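Local coordinates for protein endo-beta-mannanase (Opitutaceae bacterium TAV5, PDB 7BOB) that probably hydrolyses beta-1,4-linked mannosides from the chain end, as a homotrimeric family 5 glycoside hydrolase active in the hindgut of a wood-feeding termite, at residues M33-P38 with W63-P68; E459-V464 with S485-A490. All coordinates share one frame; numbering follows the deposited sequence.

Contact 1: residues M33-P38 with W63-P68; sequences MWQAWP and WPDFEP
Trp-34 and Asp-65 mark the closest backbone approach between two one-turn helices, 33-36 and 63-66, with their CA atoms 6.7 Å apart, near enough for side chains from each to touch directly. The main apolar element is an edge-to-face aromatic pair: the edge of Phe-66 points at the face of Trp-34, the planes standing 77° apart and the Phe-66 ring centroid 4.8 Å from that of the six-membered ring of Trp-34. Phe-66 CE1 sits over the middle of the indole and comes within 3.5 Å of Trp-34 CE2, while Met-33 CE lies on the opposite face, nearer the rim. Asp-65 reaches in at the indole edge, where its OD2 is 3.4 Å from Trp-34 CD1. The other carboxylate oxygen takes the hydrogen bond of the contact: Gln-35 NE2 donates to Asp-65 OD1 over 2.8 Å, nearly straight at 166°. The acceptor lies almost in the Gln-35 amide plane, but the donor meets OD1 on its anti side, tilted from the carboxylate plane. A bend at chi2 (-69°) turns the Gln-35 amide back toward this oxygen, although its CB does not point that way. Asp-65 OD2 also has a salt bridge to Arg-62, which probably helps keep the buried carboxylate ionised. With an alanine in place of Trp-34, the Phe-66 edge would probably lose the face it packs on and a gap would open between Met-33 and Phe-66. Both helices follow barrel strands: 63-66 comes directly after strand 56-62, whose Phe-60 O accepts from Trp-34 NE1, and Met-77 of helix 75-89 touches Trp-34, Gln-35 and Phe-66.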
loop_
_atom_site.group_PDB
_atom_site.type_symbol
_atom_site.label_atom_id
_atom_site.label_comp_id
_atom_site.label_asym_id
_atom_site.label_seq_id
_atom_site.Cartn_x
_atom_site.Cartn_y
_atom_site.Cartn_z
ATOM N N MET A 33 -32.747 8.503 18.532
ATOM C CA MET A 33 -33.504 9.401 19.410
ATOM C C MET A 33 -34.650 10.105 18.690
ATOM O O MET A 33 -35.754 10.208 19.231
ATOM C CB MET A 33 -32.575 10.449 20.017
ATOM C CG MET A 33 -33.305 11.496 20.836
ATOM S SD MET A 33 -32.209 12.809 21.430
ATOM C CE MET A 33 -31.801 13.618 19.876
ATOM N N TRP A 34 -34.398 10.638 17.494
ATOM C CA TRP A 34 -35.422 11.397 16.791
ATOM C C TRP A 34 -36.611 10.529 16.409
ATOM O O TRP A 34 -37.751 11.024 16.372
ATOM C CB TRP A 34 -34.827 12.067 15.557
ATOM C CG TRP A 34 -33.753 13.045 15.925
ATOM C CD1 TRP A 34 -32.404 12.904 15.719
ATOM C CD2 TRP A 34 -33.927 14.311 16.588
ATOM N NE1 TRP A 34 -31.734 14.008 16.201
ATOM C CE2 TRP A 34 -32.642 14.885 16.738
ATOM C CE3 TRP A 34 -35.046 15.018 17.060
ATOM C CZ2 TRP A 34 -32.442 16.133 17.351
ATOM C CZ3 TRP A 34 -34.851 16.257 17.663
ATOM C CH2 TRP A 34 -33.558 16.804 17.805
ATOM N N GLN A 35 -36.378 9.238 16.144
ATOM C CA GLN A 35 -37.478 8.334 15.785
ATOM C C GLN A 35 -38.201 7.817 17.023
ATOM O O GLN A 35 -39.431 7.755 17.049
ATOM C CB GLN A 35 -36.949 7.146 14.972
ATOM C CG GLN A 35 -36.231 7.507 13.678
ATOM C CD GLN A 35 -37.191 8.062 12.623
ATOM O OE1 GLN A 35 -38.403 7.830 12.675
ATOM N NE2 GLN A 35 -36.637 8.768 11.638
ATOM N N ALA A 36 -37.455 7.437 18.064
ATOM C CA ALA A 36 -38.095 6.841 19.229
ATOM C C ALA A 36 -38.714 7.890 20.156
ATOM O O ALA A 36 -39.697 7.593 20.844
ATOM C CB ALA A 36 -37.084 5.979 19.990
ATOM N N TRP A 37 -38.158 9.111 20.172
ATOM C CA TRP A 37 -38.509 10.249 21.024
ATOM C C TRP A 37 -39.075 9.853 22.389
ATOM O O TRP A 37 -40.284 9.972 22.611
ATOM C CB TRP A 37 -39.504 11.161 20.302
ATOM C CG TRP A 37 -39.495 12.576 20.860
ATOM C CD1 TRP A 37 -40.541 13.241 21.436
ATOM C CD2 TRP A 37 -38.375 13.479 20.903
ATOM N NE1 TRP A 37 -40.146 14.507 21.820
ATOM C CE2 TRP A 37 -38.824 14.676 21.491
ATOM C CE3 TRP A 37 -37.049 13.400 20.470
ATOM C CZ2 TRP A 37 -37.984 15.775 21.682
ATOM C CZ3 TRP A 37 -36.215 14.490 20.656
ATOM C CH2 TRP A 37 -36.679 15.655 21.257
ATOM N N PRO A 38 -38.245 9.365 23.319
ATOM C CA PRO A 38 -38.726 9.127 24.693
ATOM C C PRO A 38 -38.614 10.420 25.496
ATOM O O PRO A 38 -37.625 10.692 26.202
ATOM C CB PRO A 38 -37.779 8.034 25.193
ATOM C CG PRO A 38 -36.462 8.359 24.501
ATOM C CD PRO A 38 -36.827 8.983 23.157
ATOM N N TRP A 63 -29.282 13.809 9.969
ATOM C CA TRP A 63 -29.797 14.231 8.665
ATOM C C TRP A 63 -30.845 13.299 8.065
ATOM O O TRP A 63 -31.886 13.802 7.617
ATOM C CB TRP A 63 -28.624 14.406 7.691
ATOM C CG TRP A 63 -28.941 15.189 6.459
ATOM C CD1 TRP A 63 -30.143 15.737 6.116
ATOM C CD2 TRP A 63 -28.028 15.526 5.402
ATOM N NE1 TRP A 63 -30.038 16.387 4.907
ATOM C CE2 TRP A 63 -28.750 16.270 4.449
ATOM C CE3 TRP A 63 -26.674 15.259 5.168
ATOM C CZ2 TRP A 63 -28.163 16.767 3.287
ATOM C CZ3 TRP A 63 -26.095 15.746 4.009
ATOM C CH2 TRP A 63 -26.846 16.495 3.083
ATOM N N PRO A 64 -30.645 11.973 7.987
ATOM C CA PRO A 64 -31.718 11.121 7.437
ATOM C C PRO A 64 -33.040 11.307 8.151
ATOM O O PRO A 64 -34.097 11.277 7.502
ATOM C CB PRO A 64 -31.184 9.698 7.631
ATOM C CG PRO A 64 -30.058 9.838 8.670
ATOM C CD PRO A 64 -29.464 11.174 8.370
ATOM N N ASP A 65 -33.012 11.508 9.474
ATOM C CA ASP A 65 -34.259 11.688 10.207
ATOM C C ASP A 65 -35.002 12.917 9.711
ATOM O O ASP A 65 -36.236 12.910 9.608
ATOM C CB ASP A 65 -33.977 11.819 11.709
ATOM C CG ASP A 65 -33.461 10.534 12.339
ATOM O OD1 ASP A 65 -33.960 9.438 12.021
ATOM O OD2 ASP A 65 -32.562 10.628 13.194
ATOM N N PHE A 66 -34.266 13.976 9.383
ATOM C CA PHE A 66 -34.875 15.279 9.137
ATOM C C PHE A 66 -35.163 15.540 7.659
ATOM O O PHE A 66 -36.010 16.386 7.351
ATOM C CB PHE A 66 -33.981 16.400 9.689
ATOM C CG PHE A 66 -34.071 16.585 11.190
ATOM C CD1 PHE A 66 -33.386 15.732 12.055
ATOM C CD2 PHE A 66 -34.848 17.618 11.742
ATOM C CE1 PHE A 66 -33.462 15.897 13.449
ATOM C CE2 PHE A 66 -34.930 17.788 13.135
ATOM C CZ PHE A 66 -34.244 16.927 13.991
ATOM N N GLU A 67 -34.492 14.849 6.741
ATOM C CA GLU A 67 -34.766 14.972 5.308
ATOM C C GLU A 67 -34.853 13.585 4.687
ATOM O O GLU A 67 -33.964 13.173 3.933
ATOM C CB GLU A 67 -33.700 15.814 4.607
ATOM C CG GLU A 67 -34.182 16.367 3.280
ATOM C CD GLU A 67 -33.130 17.165 2.558
ATOM O OE1 GLU A 67 -32.138 17.568 3.195
ATOM O OE2 GLU A 67 -33.293 17.383 1.342
ATOM N N PRO A 68 -35.916 12.833 4.994
ATOM C CA PRO A 68 -36.024 11.464 4.469
ATOM C C PRO A 68 -36.165 11.394 2.958
ATOM O O PRO A 68 -35.859 10.346 2.377
ATOM C CB PRO A 68 -37.276 10.915 5.166
ATOM C CG PRO A 68 -38.042 12.136 5.574
ATOM C CD PRO A 68 -37.014 13.161 5.915
#

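Contact 2: residues E459-V464 with S485-A490; sequences ELHSWV and SRLVGA
Leu-487 inserts its two methyl groups against one side of helix 454-465, joining it to helix 482-488 in the C-terminal alpha/beta domain, where both pack beside a mixed sheet. The backbones come closest at His-461 and Leu-487, whose CA atoms lie 6.1 Å apart. Leu-487 has CG anti to its own N (chi1 -176°), which carries the branch toward the facing helix although its CB does not point there. Both methyls rest against His-461 CA. CD2 lies nearer the backbone N, 3.8 Å from His-461 N, and also meets Leu-460 CB at 4.1 Å. CD1 also meets the His-461 imidazole and, more loosely, Val-464 CG2 at 4.4 Å.

His-461 and Leu-487 run past one another in opposite directions, so the leucine lies alongside the histidine, and its CD1 meets the imidazole obliquely. Leu-460 and Val-464, one helical turn apart, both direct their CB atoms toward the facing segment. Leu-487 supplies 85 Å² of the 179 Å² buried here, evidence that one residue dominates the contact. The same side chains extend this core onto the sheet: Leu-460 and Val-464 touch Leu-470 of strand 469-473, while Leu-487 touches Trp-472 of the same strand and Val-551 of strand 549-554. Just past helix 482-488, Gly-489 takes a positive phi (93°), at backbone angles that would press a side chain against the preceding carbonyl oxygen, and the chain passes into strand 490-496. At the histidine ring, the nearest approach is Leu-487 CD1 to His-461 ND1, 3.9 Å.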
loop_
_atom_site.group_PDB
_atom_site.type_symbol
_atom_site.label_atom_id
_atom_site.label_comp_id
_atom_site.label_asym_id
_atom_site.label_seq_id
_atom_site.Cartn_x
_atom_site.Cartn_y
_atom_site.Cartn_z
ATOM N N GLU A 459 14.426 32.795 8.101
ATOM C CA GLU A 459 13.782 33.357 9.278
ATOM C C GLU A 459 14.358 32.755 10.547
ATOM O O GLU A 459 14.637 33.481 11.507
ATOM C CB GLU A 459 12.269 33.148 9.212
ATOM C CG GLU A 459 11.491 33.760 10.378
ATOM C CD GLU A 459 11.207 35.251 10.210
ATOM O OE1 GLU A 459 10.540 35.828 11.104
ATOM O OE2 GLU A 459 11.652 35.841 9.200
ATOM N N LEU A 460 14.575 31.439 10.564
ATOM C CA LEU A 460 15.234 30.822 11.710
ATOM C C LEU A 460 16.601 31.446 11.957
ATOM O O LEU A 460 17.011 31.619 13.110
ATOM C CB LEU A 460 15.367 29.318 11.494
ATOM C CG LEU A 460 14.104 28.513 11.786
ATOM C CD1 LEU A 460 14.148 27.193 11.020
ATOM C CD2 LEU A 460 13.980 28.272 13.283
ATOM N N HIS A 461 17.313 31.807 10.887
ATOM C CA HIS A 461 18.617 32.454 11.032
ATOM C C HIS A 461 18.480 33.787 11.765
ATOM O O HIS A 461 19.124 34.021 12.797
ATOM C CB HIS A 461 19.250 32.641 9.646
ATOM C CG HIS A 461 20.558 33.368 9.659
ATOM N ND1 HIS A 461 21.773 32.719 9.745
ATOM C CD2 HIS A 461 20.843 34.691 9.592
ATOM C CE1 HIS A 461 22.746 33.610 9.737
ATOM N NE2 HIS A 461 22.210 34.815 9.643
ATOM N N SER A 462 17.604 34.655 11.262
ATOM C CA SER A 462 17.404 35.964 11.865
ATOM C C SER A 462 16.909 35.851 13.309
ATOM O O SER A 462 17.348 36.607 14.184
ATOM C CB SER A 462 16.431 36.767 11.003
ATOM O OG SER A 462 15.752 37.713 11.793
ATOM N N TRP A 463 15.995 34.914 13.575
ATOM C CA TRP A 463 15.598 34.631 14.953
ATOM C C TRP A 463 16.796 34.223 15.814
ATOM O O TRP A 463 16.958 34.711 16.943
ATOM C CB TRP A 463 14.525 33.539 14.975
ATOM C CG TRP A 463 14.094 33.165 16.367
ATOM C CD1 TRP A 463 13.225 33.846 17.155
ATOM C CD2 TRP A 463 14.513 32.021 17.132
ATOM N NE1 TRP A 463 13.071 33.210 18.363
ATOM C CE2 TRP A 463 13.847 32.085 18.377
ATOM C CE3 TRP A 463 15.371 30.941 16.877
ATOM C CZ2 TRP A 463 14.016 31.122 19.374
ATOM C CZ3 TRP A 463 15.546 29.980 17.874
ATOM C CH2 TRP A 463 14.869 30.079 19.107
ATOM N N VAL A 464 17.645 33.322 15.309
ATOM C CA VAL A 464 18.813 32.903 16.087
ATOM C C VAL A 464 19.763 34.076 16.291
ATOM O O VAL A 464 20.399 34.202 17.341
ATOM C CB VAL A 464 19.526 31.709 15.414
ATOM C CG1 VAL A 464 20.858 31.419 16.109
ATOM C CG2 VAL A 464 18.644 30.444 15.398
ATOM N N SER A 485 23.849 25.752 5.495
ATOM C CA SER A 485 25.246 25.603 5.915
ATOM C C SER A 485 25.714 26.769 6.783
ATOM O O SER A 485 26.426 26.560 7.768
ATOM C CB SER A 485 26.168 25.454 4.701
ATOM O OG SER A 485 25.880 24.270 3.977
ATOM N N ARG A 486 25.334 28.000 6.434
ATOM C CA ARG A 486 25.697 29.143 7.277
ATOM C C ARG A 486 24.971 29.121 8.613
ATOM O O ARG A 486 25.487 29.662 9.596
ATOM C CB ARG A 486 25.415 30.465 6.554
ATOM C CG ARG A 486 26.136 30.556 5.217
ATOM C CD ARG A 486 26.115 31.958 4.622
ATOM N NE ARG A 486 24.768 32.368 4.211
ATOM C CZ ARG A 486 24.351 32.449 2.944
ATOM N NH1 ARG A 486 25.176 32.138 1.938
ATOM N NH2 ARG A 486 23.104 32.835 2.685
ATOM N N LEU A 487 23.778 28.517 8.677
ATOM C CA LEU A 487 23.059 28.461 9.946
ATOM C C LEU A 487 23.537 27.305 10.814
ATOM O O LEU A 487 23.785 27.481 12.012
ATOM C CB LEU A 487 21.559 28.343 9.706
ATOM C CG LEU A 487 20.688 28.384 10.964
ATOM C CD1 LEU A 487 21.108 29.526 11.886
ATOM C CD2 LEU A 487 19.231 28.516 10.572
ATOM N N VAL A 488 23.659 26.110 10.240
ATOM C CA VAL A 488 24.178 24.992 11.017
ATOM C C VAL A 488 25.652 25.218 11.359
ATOM O O VAL A 488 26.111 24.861 12.451
ATOM C CB VAL A 488 23.965 23.676 10.249
ATOM C CG1 VAL A 488 24.853 22.557 10.830
ATOM C CG2 VAL A 488 22.501 23.288 10.270
ATOM N N GLY A 489 26.405 25.822 10.440
ATOM C CA GLY A 489 27.828 26.015 10.614
ATOM C C GLY A 489 28.706 24.922 10.034
ATOM O O GLY A 489 29.790 24.669 10.567
ATOM N N ALA A 490 28.278 24.275 8.950
ATOM C CA ALA A 490 28.965 23.128 8.378
ATOM C C ALA A 490 28.417 22.892 6.976
ATOM O O ALA A 490 27.278 23.253 6.684
ATOM C CB ALA A 490 28.781 21.883 9.248
#

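In the fold
Contact 1 and contact 2 belong to different domains, on opposite sides of the chain's centre, with their own centres about 60 Å apart and their nearest atoms about 42 Å apart; they have no helix or strand in common. Each is mostly buried, with a more accessible residue at its margin, Gln-35 in contact 1 and His-461 in contact 2. Contact 1 lies in the family 5 catalytic barrel, beside strand 56-62, and combines aromatic packing with a hydrogen-bonded carboxylate. Contact 2, beside the mixed C-terminal sheet, rests on aliphatic packing between two helices. Neither segment pair touches another subunit of the trimer.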